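Local coordinates for protein F1 (Vaccinia virus ankara, PDB 4D2M), which binds the BH3 region of the pro-apoptotic protein Bim in a Bcl-2-like helical fold and thereby probably blocks apoptosis of the infected cell, at residues Asp49-Glu54 / Val58-Arg63; Phe116-Phe121 / Phe162-His167. The protein carries 1 engineered substitution. All coordinates share one frame; numbering follows the deposited sequence.

Interaction 1 of 2, residues Asp49-Glu54 / Val58-Arg63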
loop_
_atom_site.group_PDB
_atom_site.type_symbol
_atom_site.label_atom_id
_atom_site.label_comp_id
_atom_site.label_asym_id
_atom_site.label_seq_id
_atom_site.Cartn_x
_atom_site.Cartn_y
_atom_site.Cartn_z
ATOM N N ASP A 49 -4.583 -16.915 -16.516
ATOM C CA ASP A 49 -5.628 -15.926 -16.751
ATOM C C ASP A 49 -5.039 -14.524 -16.632
ATOM O O ASP A 49 -5.633 -13.548 -17.090
ATOM C CB ASP A 49 -6.783 -16.109 -15.764
ATOM C CG ASP A 49 -7.517 -17.423 -15.962
ATOM O OD1 ASP A 49 -8.338 -17.512 -16.899
ATOM O OD2 ASP A 49 -7.279 -18.366 -15.177
ATOM N N TYR A 50 -3.865 -14.437 -16.011
ATOM C CA TYR A 50 -3.138 -13.178 -15.890
ATOM C C TYR A 50 -2.176 -12.985 -17.059
ATOM O O TYR A 50 -1.755 -11.863 -17.346
ATOM C CB TYR A 50 -2.369 -13.128 -14.567
ATOM C CG TYR A 50 -3.225 -12.781 -13.370
ATOM C CD1 TYR A 50 -4.099 -13.710 -12.822
ATOM C CD2 TYR A 50 -3.153 -11.524 -12.784
ATOM C CE1 TYR A 50 -4.882 -13.395 -11.727
ATOM C CE2 TYR A 50 -3.929 -11.201 -11.688
ATOM C CZ TYR A 50 -4.792 -12.139 -11.164
ATOM O OH TYR A 50 -5.567 -11.820 -10.072
ATOM N N LEU A 51 -1.834 -14.086 -17.725
ATOM C CA LEU A 51 -0.909 -14.063 -18.854
ATOM C C LEU A 51 -1.657 -14.223 -20.175
ATOM O O LEU A 51 -1.527 -15.246 -20.848
ATOM C CB LEU A 51 0.136 -15.173 -18.707
ATOM C CG LEU A 51 1.006 -15.140 -17.448
ATOM C CD1 LEU A 51 1.865 -16.391 -17.373
ATOM C CD2 LEU A 51 1.876 -13.899 -17.423
ATOM N N SER A 52 -2.433 -13.209 -20.545
ATOM C CA SER A 52 -3.282 -13.285 -21.732
ATOM C C SER A 52 -2.570 -12.791 -22.990
ATOM O O SER A 52 -2.603 -13.452 -24.029
ATOM C CB SER A 52 -4.564 -12.478 -21.515
ATOM O OG SER A 52 -5.342 -13.034 -20.470
ATOM N N THR A 53 -1.935 -11.627 -22.892
ATOM C CA THR A 53 -1.232 -11.024 -24.021
ATOM C C THR A 53 0.274 -11.177 -23.866
ATOM O O THR A 53 0.758 -11.543 -22.796
ATOM C CB THR A 53 -1.552 -9.526 -24.150
ATOM O OG1 THR A 53 -1.062 -8.833 -22.997
ATOM C CG2 THR A 53 -3.051 -9.300 -24.281
ATOM N N GLU A 54 1.008 -10.889 -24.936
ATOM C CA GLU A 54 2.465 -10.873 -24.885
ATOM C C GLU A 54 2.950 -9.860 -23.852
ATOM O O GLU A 54 3.949 -10.083 -23.169
ATOM C CB GLU A 54 3.051 -10.538 -26.256
ATOM C CG GLU A 54 2.906 -11.641 -27.292
ATOM C CD GLU A 54 3.831 -12.816 -27.034
ATOM O OE1 GLU A 54 4.594 -12.775 -26.046
ATOM O OE2 GLU A 54 3.796 -13.782 -27.825
ATOM N N VAL A 58 5.596 -10.387 -20.763
ATOM C CA VAL A 58 6.834 -9.635 -20.629
ATOM C C VAL A 58 6.805 -8.882 -19.306
ATOM O O VAL A 58 7.793 -8.868 -18.575
ATOM C CB VAL A 58 7.042 -8.665 -21.818
ATOM C CG1 VAL A 58 8.325 -7.824 -21.637
ATOM C CG2 VAL A 58 7.047 -9.458 -23.144
ATOM N N MET A 59 5.661 -8.288 -18.984
ATOM C CA MET A 59 5.515 -7.569 -17.723
ATOM C C MET A 59 5.776 -8.479 -16.527
ATOM O O MET A 59 6.470 -8.095 -15.585
ATOM C CB MET A 59 4.117 -6.966 -17.603
ATOM C CG MET A 59 3.987 -5.570 -18.196
ATOM S SD MET A 59 2.456 -4.731 -17.729
ATOM C CE MET A 59 2.558 -4.839 -15.947
ATOM N N MET A 60 5.207 -9.680 -16.569
ATOM C CA MET A 60 5.437 -10.677 -15.530
ATOM C C MET A 60 6.922 -11.005 -15.422
ATOM O O MET A 60 7.447 -11.192 -14.325
ATOM C CB MET A 60 4.643 -11.953 -15.822
ATOM C CG MET A 60 4.854 -13.068 -14.804
ATOM S SD MET A 60 4.178 -12.681 -13.173
ATOM C CE MET A 60 2.441 -13.023 -13.446
ATOM N N ALA A 61 7.588 -11.078 -16.569
ATOM C CA ALA A 61 9.008 -11.410 -16.613
ATOM C C ALA A 61 9.855 -10.312 -15.974
ATOM O O ALA A 61 10.824 -10.597 -15.267
ATOM C CB ALA A 61 9.450 -11.648 -18.051
ATOM N N VAL A 62 9.488 -9.060 -16.227
ATOM C CA VAL A 62 10.201 -7.923 -15.658
ATOM C C VAL A 62 10.025 -7.910 -14.143
ATOM O O VAL A 62 11.002 -7.768 -13.404
ATOM C CB VAL A 62 9.710 -6.586 -16.272
ATOM C CG1 VAL A 62 10.311 -5.374 -15.551
ATOM C CG2 VAL A 62 10.061 -6.529 -17.751
ATOM N N ARG A 63 8.786 -8.067 -13.687
ATOM C CA ARG A 63 8.491 -8.088 -12.257
ATOM C C ARG A 63 9.267 -9.185 -11.535
ATOM O O ARG A 63 9.794 -8.966 -10.446
ATOM C CB ARG A 63 6.998 -8.300 -12.010
ATOM C CG ARG A 63 6.113 -7.113 -12.332
ATOM C CD ARG A 63 4.763 -7.301 -11.663
ATOM N NE ARG A 63 3.738 -6.392 -12.172
ATOM C CZ ARG A 63 2.634 -6.767 -12.818
ATOM N NH1 ARG A 63 2.374 -8.049 -13.058
ATOM N NH2 ARG A 63 1.776 -5.846 -13.227
#
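The flat group that V58 meets is the peptide carbonyl of E54. The backbone N of V58 reaches E54 O at 2.9 Å. The bond is nearly straight at the hydrogen (163°), its donor tilted 17° from the carbonyl plane. This is the i to i+4 hydrogen bond of the first turn of helix 54-77. The V58 side chain, buried and apolar, adds a methyl to the same oxygen: CG2, held beside its own backbone N because CG1 takes the anti position (chi1 177°), lies 3.2 Å from E54 O, a tight C-to-O approach within the turn. The carboxylate of E54 turns to the second subunit, where OE2 forms a salt bridge with K81 of that subunit and OE1 a hydrogen bond with Y85 of the same subunit. Farther back in the chain, L51 crosses M60 at about a right angle, its methyl CD2 resting 3.7 Å from M60 CB. The thioether chain bends at chi2 and chi3, which brings M60 CE to 4.1 Å from the same L51 CD2; an unbranched, flexible methionine can fold round a leucine methyl in this way. I47 and M153 also touch M60. Between the two contacts T53 is the N-cap, OG1 accepting from the N of D56. The helix therefore starts with the E54 carbonyl bonded and the E54 carboxylate committed to the subunit interface; the incoming loop meets it through L51, while D49 and Y50 are poorly ordered.

Interaction 2 of 2, residues Phe116-Phe121 / Phe162-His167; sequences FTVYDF and FTLLSH. Engineered in segment 116-121: F121 (natural residue Ile).
V118 meets L165 methyl to methyl, V118 CG1 lying 3.9 Å from L165 CD2, where two helices of the Bcl-2-like fold, 118-131 and 155-169, pack without any hydrogen bond between these segments. The same V118 CG1 is 4.3 Å from L164 CD2, so one methyl of the valine faces both leucines. It gets there because CG1 stands anti to the backbone N (chi1 174°) on a bond already directed at the other helix, where a short, stiff side chain is enough to bridge the gap. About one turn on, F121, an engineered phenylalanine where the natural residue is isoleucine, brings its ring atom CE2 to 4.5 Å from L165 CD1, an oblique approach. L165 thus spends one methyl on each partner. In the next shell I145 of helix 135-150 touches both F121 and L165, the ring of F144 meets that of F121 with planes at about 60°, and N122 lies against both leucines. Apolar side chains of the bound peptide pack on F116 and F121, which places this end of helix 118-131 beside the ligand, and the N of T117 donates to an acidic side chain of that peptide. The helix start that carries V118 is set by T117 as N-cap: its OG1 accepts from the backbone N of D120 at 3.2 Å, with an angle of 157° at the hydrogen.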
loop_
_atom_site.group_PDB
_atom_site.type_symbol
_atom_site.label_atom_id
_atom_site.label_comp_id
_atom_site.label_asym_id
_atom_site.label_seq_id
_atom_site.Cartn_x
_atom_site.Cartn_y
_atom_site.Cartn_z
ATOM N N PHE A 116 -13.601 -13.194 4.724
ATOM C CA PHE A 116 -12.261 -13.351 5.289
ATOM C C PHE A 116 -11.418 -12.109 5.028
ATOM O O PHE A 116 -11.404 -11.585 3.915
ATOM C CB PHE A 116 -11.562 -14.582 4.707
ATOM C CG PHE A 116 -10.135 -14.752 5.171
ATOM C CD1 PHE A 116 -9.091 -14.141 4.494
ATOM C CD2 PHE A 116 -9.841 -15.526 6.282
ATOM C CE1 PHE A 116 -7.783 -14.298 4.919
ATOM C CE2 PHE A 116 -8.536 -15.688 6.709
ATOM C CZ PHE A 116 -7.506 -15.071 6.028
ATOM N N THR A 117 -10.715 -11.647 6.058
ATOM C CA THR A 117 -9.806 -10.516 5.923
ATOM C C THR A 117 -8.501 -10.803 6.653
ATOM O O THR A 117 -8.500 -11.381 7.741
ATOM C CB THR A 117 -10.415 -9.216 6.480
ATOM O OG1 THR A 117 -10.452 -9.277 7.910
ATOM C CG2 THR A 117 -11.824 -9.003 5.945
ATOM N N VAL A 118 -7.390 -10.396 6.050
ATOM C CA VAL A 118 -6.080 -10.586 6.657
ATOM C C VAL A 118 -5.996 -9.836 7.986
ATOM O O VAL A 118 -5.389 -10.322 8.939
ATOM C CB VAL A 118 -4.950 -10.117 5.712
ATOM C CG1 VAL A 118 -3.590 -10.190 6.403
ATOM C CG2 VAL A 118 -4.939 -10.963 4.447
ATOM N N TYR A 119 -6.610 -8.659 8.044
ATOM C CA TYR A 119 -6.604 -7.853 9.263
ATOM C C TYR A 119 -7.159 -8.649 10.440
ATOM O O TYR A 119 -6.505 -8.786 11.474
ATOM C CB TYR A 119 -7.423 -6.572 9.083
ATOM C CG TYR A 119 -7.040 -5.730 7.887
ATOM C CD1 TYR A 119 -5.863 -4.993 7.880
ATOM C CD2 TYR A 119 -7.866 -5.655 6.773
ATOM C CE1 TYR A 119 -5.514 -4.216 6.792
ATOM C CE2 TYR A 119 -7.525 -4.880 5.681
ATOM C CZ TYR A 119 -6.349 -4.163 5.696
ATOM O OH TYR A 119 -6.006 -3.389 4.610
ATOM N N ASP A 120 -8.368 -9.180 10.272
ATOM C CA ASP A 120 -9.017 -9.957 11.322
ATOM C C ASP A 120 -8.266 -11.252 11.611
ATOM O O ASP A 120 -8.180 -11.673 12.763
ATOM C CB ASP A 120 -10.465 -10.278 10.947
ATOM C CG ASP A 120 -11.380 -9.070 11.051
ATOM O OD1 ASP A 120 -11.156 -8.227 11.944
ATOM O OD2 ASP A 120 -12.328 -8.969 10.243
ATOM N N PHE A 121 -7.734 -11.891 10.574
ATOM C CA PHE A 121 -6.995 -13.133 10.774
ATOM C C PHE A 121 -5.741 -12.872 11.600
ATOM O O PHE A 121 -5.412 -13.648 12.494
ATOM C CB PHE A 121 -6.616 -13.788 9.443
ATOM C CG PHE A 121 -5.836 -15.064 9.606
ATOM C CD1 PHE A 121 -6.428 -16.183 10.171
ATOM C CD2 PHE A 121 -4.507 -15.139 9.224
ATOM C CE1 PHE A 121 -5.713 -17.357 10.336
ATOM C CE2 PHE A 121 -3.789 -16.312 9.385
ATOM C CZ PHE A 121 -4.392 -17.419 9.944
ATOM N N PHE A 162 2.655 -10.662 4.345
ATOM C CA PHE A 162 3.894 -11.209 4.895
ATOM C C PHE A 162 4.441 -10.312 5.998
ATOM O O PHE A 162 4.800 -10.784 7.077
ATOM C CB PHE A 162 4.953 -11.373 3.797
ATOM C CG PHE A 162 4.642 -12.450 2.788
ATOM C CD1 PHE A 162 3.660 -13.399 3.023
ATOM C CD2 PHE A 162 5.353 -12.515 1.599
ATOM C CE1 PHE A 162 3.391 -14.389 2.090
ATOM C CE2 PHE A 162 5.089 -13.501 0.666
ATOM C CZ PHE A 162 4.109 -14.438 0.910
ATOM N N THR A 163 4.495 -9.013 5.723
ATOM C CA THR A 163 5.081 -8.055 6.650
ATOM C C THR A 163 4.307 -8.034 7.963
ATOM O O THR A 163 4.888 -8.196 9.035
ATOM C CB THR A 163 5.115 -6.647 6.034
ATOM O OG1 THR A 163 5.862 -6.690 4.810
ATOM C CG2 THR A 163 5.762 -5.644 6.983
ATOM N N LEU A 164 2.992 -7.862 7.870
ATOM C CA LEU A 164 2.136 -7.840 9.049
ATOM C C LEU A 164 2.251 -9.125 9.865
ATOM O O LEU A 164 2.557 -9.086 11.056
ATOM C CB LEU A 164 0.679 -7.614 8.637
ATOM C CG LEU A 164 -0.383 -7.789 9.723
ATOM C CD1 LEU A 164 -0.066 -6.948 10.948
ATOM C CD2 LEU A 164 -1.762 -7.431 9.175
ATOM N N LEU A 165 2.011 -10.265 9.227
ATOM C CA LEU A 165 1.947 -11.527 9.955
ATOM C C LEU A 165 3.298 -11.924 10.548
ATOM O O LEU A 165 3.349 -12.587 11.582
ATOM C CB LEU A 165 1.425 -12.641 9.047
ATOM C CG LEU A 165 -0.087 -12.881 9.101
ATOM C CD1 LEU A 165 -0.499 -13.468 10.450
ATOM C CD2 LEU A 165 -0.871 -11.607 8.805
ATOM N N SER A 166 4.387 -11.506 9.908
ATOM C CA SER A 166 5.725 -11.801 10.414
ATOM C C SER A 166 5.950 -11.153 11.781
ATOM O O SER A 166 6.537 -11.762 12.676
ATOM C CB SER A 166 6.793 -11.329 9.426
ATOM O OG SER A 166 6.679 -9.940 9.173
ATOM N N HIS A 167 5.487 -9.917 11.935
ATOM C CA HIS A 167 5.521 -9.250 13.234
ATOM C C HIS A 167 4.747 -10.060 14.263
ATOM O O HIS A 167 5.250 -10.353 15.346
ATOM C CB HIS A 167 4.931 -7.840 13.144
ATOM C CG HIS A 167 5.887 -6.813 12.623
ATOM N ND1 HIS A 167 6.723 -6.091 13.446
ATOM C CD2 HIS A 167 6.133 -6.381 11.364
ATOM C CE1 HIS A 167 7.447 -5.260 12.717
ATOM N NE2 HIS A 167 7.109 -5.417 11.450
#

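In the fold
The two interactions come in series along the chain and do not touch: they lie about 27 Å apart between centres and about 13 Å between nearest atoms. Interaction 1 belongs to the start of helix 54-77, its centre about 23 Å from that of the chain. Interaction 2 joins helices 118-131 and 155-169 nearer the middle, its centre about 10 Å from that of the chain. Both reach the second subunit, and they face each other across it: R63 of one chain packs on H167 of the other. Helix 54-77 standing away from its own chain's core and lying on a partner is consistent with a domain-swapped dimer, while the start of helix 118-131 and the residues just before it lie against the bound peptide.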